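Local atomic coordinates of motility protein B (Helicobacter pylori, PDB entry 3CYP), a protein that probably forms, together with MotA, the stator of the flagellar motor and is thought to fasten this torque-generating unit to the cell wall. Residues B[86-89]-B[90-93]; B[96-99]-B[100-104]; B[114-117]-B[118-121]. All coordinates share one frame; numbering follows the deposited sequence.

Contact 1. Residues B[86-89]-B[90-93]; sequences SSYG and STNP
Y88 and T91 meet through one carbonyl oxygen, Y88 O, which takes two hydrogen bonds from the same residue. The backbone bond runs from T91 N to Y88 O at 3.0 Å. The second is shorter: T91 OG1 lies 2.6 Å from Y88 O, in the carbonyl plane and on a lone pair. T91 can make both because its OG1 stands between its own backbone N and carbonyl carbon (chi1 75°), a rotation that swings the hydroxyl back to the oxygen already engaged by the amide.

A further polar link extends the chain of donors. N92 ND2 gives a hydrogen bond to T91 OG1 at 2.9 Å, bent at the hydrogen and leaving the plane of the amide. T91 OG1 is therefore donor to Y88 O and acceptor from N92, which should fix its rotation.

The nonbonded packing gathers at one edge of the Y88 ring. T91 OG1 lies there in the ring plane, 3.9 Å from Y88 CD1. N92 ND2 approaches the same carbon to 3.7 Å, also near the ring plane, with its amide turned 78° from the ring. The Y88 ring also meets that of F44 on the neighbouring strand 38-44, and N92 O accepts from R108; the corner is thus tied to the sheet.

Backbone shape completes the evidence. G89 has positive phi (54°), a conformation that by itself favours glycine. With S90 next in line, this gives a type II' beta turn from Y88 to T91, turning the chain away from strand 83-87, outermost in this chain's sheet, in the OmpA-like C-terminal domain of MotB, its periplasmic cell wall part.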
# COMPACT_ATOMS: atom_id res chain seq x y z
N SER B 86 -1.84 6.24 -1.56
CA SER B 86 -3.14 6.84 -1.46
C SER B 86 -3.59 7.28 -2.81
O SER B 86 -2.82 7.82 -3.58
CB SER B 86 -3.16 8.00 -0.48
OG SER B 86 -2.80 7.60 0.83
N SER B 87 -4.86 7.03 -3.10
CA SER B 87 -5.45 7.51 -4.35
C SER B 87 -6.27 8.77 -4.13
O SER B 87 -7.17 8.78 -3.30
CB SER B 87 -6.32 6.44 -4.99
OG SER B 87 -6.94 7.05 -6.12
N TYR B 88 -5.97 9.82 -4.91
CA TYR B 88 -6.73 11.04 -4.91
C TYR B 88 -7.62 11.21 -6.18
O TYR B 88 -8.30 12.20 -6.29
CB TYR B 88 -5.78 12.24 -4.72
CG TYR B 88 -5.32 12.34 -3.29
CD1 TYR B 88 -5.87 13.27 -2.45
CD2 TYR B 88 -4.38 11.48 -2.78
CE1 TYR B 88 -5.49 13.35 -1.12
CE2 TYR B 88 -3.99 11.54 -1.45
CZ TYR B 88 -4.55 12.48 -0.62
OH TYR B 88 -4.16 12.60 0.71
N GLY B 89 -7.59 10.25 -7.09
CA GLY B 89 -8.41 10.30 -8.30
C GLY B 89 -8.16 11.63 -9.01
O GLY B 89 -7.00 12.10 -9.07
N SER B 90 -9.22 12.28 -9.50
CA SER B 90 -9.09 13.55 -10.22
C SER B 90 -9.11 14.77 -9.31
O SER B 90 -9.11 15.88 -9.78
CB SER B 90 -10.21 13.65 -11.26
OG SER B 90 -11.46 13.55 -10.57
N THR B 91 -9.09 14.57 -8.00
CA THR B 91 -9.10 15.67 -7.05
C THR B 91 -7.71 16.29 -6.92
O THR B 91 -6.71 15.68 -7.35
CB THR B 91 -9.62 15.20 -5.64
OG1 THR B 91 -8.63 14.44 -4.94
CG2 THR B 91 -10.90 14.38 -5.77
N ASN B 92 -7.67 17.47 -6.32
CA ASN B 92 -6.44 18.18 -6.03
C ASN B 92 -5.50 18.29 -7.23
O ASN B 92 -4.32 18.04 -7.12
CB ASN B 92 -5.74 17.52 -4.85
CG ASN B 92 -6.60 17.58 -3.61
OD1 ASN B 92 -6.67 18.62 -2.97
ND2 ASN B 92 -7.32 16.51 -3.32
N PRO B 93 -6.02 18.77 -8.36
CA PRO B 93 -5.13 18.95 -9.52
C PRO B 93 -4.03 19.98 -9.25
O PRO B 93 -4.24 20.89 -8.44
CB PRO B 93 -6.09 19.50 -10.58
CG PRO B 93 -7.18 20.15 -9.81
CD PRO B 93 -7.39 19.26 -8.64

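Contact 2. Residues B[96-99]-B[100-104]; sequences PNDS and LENRM
S99 OG, the serine N-cap of helix 100-105, is gripped from two directions. N102 N donates to it at 3.1 Å, almost straight at the hydrogen (166°), and a water lies 2.5 Å from it. The same water donates to E101 OE1, linking the capping hydroxyl to the carboxylate of the first turn. E101 can reach it because its chain is bent at chi2 (80°), folding the carboxylate back toward S99.

The backbone of S99 accepts the first regular helical bond: R103 N bonds to S99 O at 2.9 Å. Alongside this bond the aliphatic part of R103 is folded against the same residue, with R103 CG 3.3 Å from S99 O. A bend at chi3 then lays the guanidinium over the S99-L100 junction; L100 CA sits 3.7 Å above its plane, displaced from the centre of the group, while N97 O lies in plane at its edge. R103 also touches D47 and T48 of another loop.

Behind the cap, P96 O approaches N102 CB to 3.1 Å, bringing the incoming loop against the first turn. The chemistry implies a polar start to the helix: the hydroxyl supplies an acceptor for the N102 amide, which the helix's own i to i+4 bonds do not serve at this end, and the water passes the polar network on to E101.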
# COMPACT_ATOMS: atom_id res chain seq x y z
N PRO B 96 -5.00 23.76 -13.80
CA PRO B 96 -6.42 23.71 -14.13
C PRO B 96 -6.66 22.68 -15.23
O PRO B 96 -5.79 22.47 -16.07
CB PRO B 96 -6.72 25.15 -14.60
CG PRO B 96 -5.40 25.69 -15.05
CD PRO B 96 -4.36 25.03 -14.18
N ASN B 97 -7.81 22.01 -15.22
CA ASN B 97 -8.08 21.00 -16.25
C ASN B 97 -8.72 21.67 -17.47
O ASN B 97 -9.66 21.13 -18.04
CB ASN B 97 -9.01 19.90 -15.72
CG ASN B 97 -8.28 18.86 -14.85
OD1 ASN B 97 -8.58 18.71 -13.65
ND2 ASN B 97 -7.37 18.11 -15.45
N ASP B 98 -8.16 22.80 -17.87
CA ASP B 98 -8.77 23.65 -18.90
C ASP B 98 -8.23 23.43 -20.32
O ASP B 98 -8.94 23.71 -21.30
CB ASP B 98 -8.70 25.13 -18.51
CG ASP B 98 -7.28 25.62 -18.25
OD1 ASP B 98 -6.32 24.92 -18.63
OD2 ASP B 98 -7.14 26.73 -17.68
N SER B 99 -6.98 22.96 -20.44
CA SER B 99 -6.38 22.62 -21.73
C SER B 99 -5.77 21.22 -21.69
O SER B 99 -5.50 20.70 -20.61
CB SER B 99 -5.27 23.61 -22.09
OG SER B 99 -4.02 23.21 -21.52
N LEU B 100 -5.51 20.65 -22.86
CA LEU B 100 -4.91 19.31 -22.96
C LEU B 100 -3.57 19.21 -22.23
O LEU B 100 -3.32 18.27 -21.48
CB LEU B 100 -4.71 18.93 -24.42
CG LEU B 100 -3.95 17.64 -24.72
CD1 LEU B 100 -4.51 16.45 -23.95
CD2 LEU B 100 -3.97 17.39 -26.23
N GLU B 101 -2.71 20.20 -22.43
CA GLU B 101 -1.37 20.18 -21.86
C GLU B 101 -1.38 20.41 -20.33
O GLU B 101 -0.57 19.85 -19.60
CB GLU B 101 -0.48 21.20 -22.59
CG GLU B 101 -0.34 20.87 -24.09
CD GLU B 101 -1.54 21.33 -24.93
OE1 GLU B 101 -2.24 22.27 -24.46
OE2 GLU B 101 -1.78 20.76 -26.03
N ASN B 102 -2.32 21.21 -19.84
CA ASN B 102 -2.52 21.38 -18.40
C ASN B 102 -3.09 20.09 -17.77
O ASN B 102 -2.61 19.65 -16.72
CB ASN B 102 -3.47 22.56 -18.11
CG ASN B 102 -2.81 23.93 -18.20
OD1 ASN B 102 -3.51 24.95 -18.43
ND2 ASN B 102 -1.49 24.00 -18.01
N ARG B 103 -4.08 19.49 -18.42
CA ARG B 103 -4.63 18.20 -17.95
C ARG B 103 -3.55 17.13 -17.83
O ARG B 103 -3.51 16.34 -16.85
CB ARG B 103 -5.71 17.69 -18.92
CG ARG B 103 -6.99 18.41 -18.81
CD ARG B 103 -8.16 17.57 -19.35
NE ARG B 103 -8.18 17.43 -20.81
CZ ARG B 103 -8.48 18.42 -21.66
NH1 ARG B 103 -8.76 19.65 -21.22
NH2 ARG B 103 -8.49 18.18 -22.97
N MET B 104 -2.67 17.06 -18.83
CA MET B 104 -1.60 16.06 -18.82
C MET B 104 -0.75 16.13 -17.55
O MET B 104 -0.33 15.09 -17.04
CB MET B 104 -0.71 16.18 -20.04
CG MET B 104 -1.40 15.73 -21.30
SD MET B 104 -0.39 16.05 -22.75
CE MET B 104 0.80 14.70 -22.49
O HOH W 1 -2.18 24.23 -22.86

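Contact 3. Residues B[114-117]-B[118-121]; sequences STDA and NDLS
D116 caps helix 117-131 by receiving the amide of D119 on its carboxylate, a classical aspartate N-cap. D116 OD1 lies 2.9 Å from D119 N with the hydrogen almost exactly on the line between them (179°). The torsion behind this is chi1 of D116 (78°), which sets the carboxylate between backbone N and carbonyl carbon and so curls it over the first turn.

The tight part is made by D116, the hydroxyl of T115 and D119. D116 O takes two donors: T115 OG1, on a lone pair in the carbonyl plane, and L120 N at 3.2 Å, a bent bond. T115 OG1 is also packed against D119 CB at 3.3 Å, so the hydroxyl is wedged between the capping residue and the helix. D119, which is buried, rests further on P34 and V37 of the loop before strand 38-44.

The carboxylates of D116 and D119 come close, with D116 OD1 4.0 Å from D119 OD2. Their like charges are probably eased by R36, which forms a salt bridge with D116 OD2 and a long, weak ion pair with D119. A water adds to this arrangement by accepting from D116 N and donating to D119 OD2.

Packing is looser toward the surface. The methyl T115 CG2 meets L120 CD1 of the exposed L120 at 3.9 Å, the two side chains crossing at about a right angle. A117 and N118 are exposed as well, and here the N118 side chain is joined to the cap through solvent: one water donates to D116 OD2 at 2.7 Å and accepts from N118 ND2 at 3.0 Å.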
# COMPACT_ATOMS: atom_id res chain seq x y z
N SER B 114 6.10 12.31 5.99
CA SER B 114 5.49 12.48 7.31
C SER B 114 6.65 12.57 8.32
O SER B 114 7.36 11.60 8.54
CB SER B 114 4.57 11.30 7.63
OG SER B 114 4.17 11.32 8.98
N THR B 115 6.78 13.74 8.93
CA THR B 115 7.94 14.02 9.72
C THR B 115 7.64 14.94 10.91
O THR B 115 6.77 15.81 10.81
CB THR B 115 9.03 14.70 8.86
OG1 THR B 115 10.19 14.93 9.66
CG2 THR B 115 8.52 16.02 8.25
N ASP B 116 8.37 14.75 11.99
CA ASP B 116 8.29 15.75 13.08
C ASP B 116 9.16 16.94 12.73
O ASP B 116 9.86 16.94 11.71
CB ASP B 116 8.56 15.11 14.45
CG ASP B 116 10.04 14.86 14.75
OD1 ASP B 116 10.92 15.40 14.09
OD2 ASP B 116 10.31 14.13 15.73
N ALA B 117 9.11 17.97 13.56
CA ALA B 117 9.75 19.24 13.23
C ALA B 117 11.27 19.08 13.23
O ALA B 117 11.96 19.76 12.46
CB ALA B 117 9.37 20.30 14.24
N ASN B 118 11.80 18.24 14.09
CA ASN B 118 13.27 18.11 14.20
C ASN B 118 13.87 17.35 13.03
O ASN B 118 14.90 17.79 12.49
CB ASN B 118 13.64 17.43 15.50
CG ASN B 118 13.20 18.26 16.68
OD1 ASN B 118 13.40 19.47 16.68
ND2 ASN B 118 12.53 17.63 17.64
N ASP B 119 13.23 16.25 12.65
CA ASP B 119 13.68 15.45 11.48
C ASP B 119 13.52 16.22 10.16
O ASP B 119 14.21 15.92 9.18
CB ASP B 119 12.93 14.12 11.40
CG ASP B 119 13.39 13.12 12.44
OD1 ASP B 119 14.48 13.29 13.05
OD2 ASP B 119 12.66 12.13 12.68
N LEU B 120 12.61 17.17 10.10
CA LEU B 120 12.34 17.93 8.87
C LEU B 120 13.62 18.53 8.29
O LEU B 120 13.84 18.51 7.08
CB LEU B 120 11.27 19.00 9.14
CG LEU B 120 10.71 19.61 7.86
CD1 LEU B 120 9.20 19.80 7.92
CD2 LEU B 120 11.49 20.87 7.52
N SER B 121 14.50 19.02 9.17
CA SER B 121 15.76 19.63 8.76
C SER B 121 16.67 18.62 8.08
O SER B 121 17.34 18.92 7.09
CB SER B 121 16.48 20.23 9.97
OG SER B 121 17.65 20.94 9.58
O HOH W 2 9.90 12.33 12.25
O HOH W 3 12.50 14.68 17.27

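Overall arrangement
All three contacts are local and lie at the surface, in series along the chain, where a strand or loop changes into the next element. Contact 1 leaves strand 83-87 by a beta turn; contact 2, its centre about 15 Å from that of contact 1, ends the same connection by opening helix 100-105. Contact 3 joins strand 108-114 to helix 117-131, its centre about 34 Å from that of contact 2. Contacts 2 and 3 share the N-cap principle but not its chemistry: a neutral serine hydroxyl in one, a carboxylate with an arginine partner in the other. Contact 1 instead closes on a backbone carbonyl, and its aromatic ring reaches the sheet.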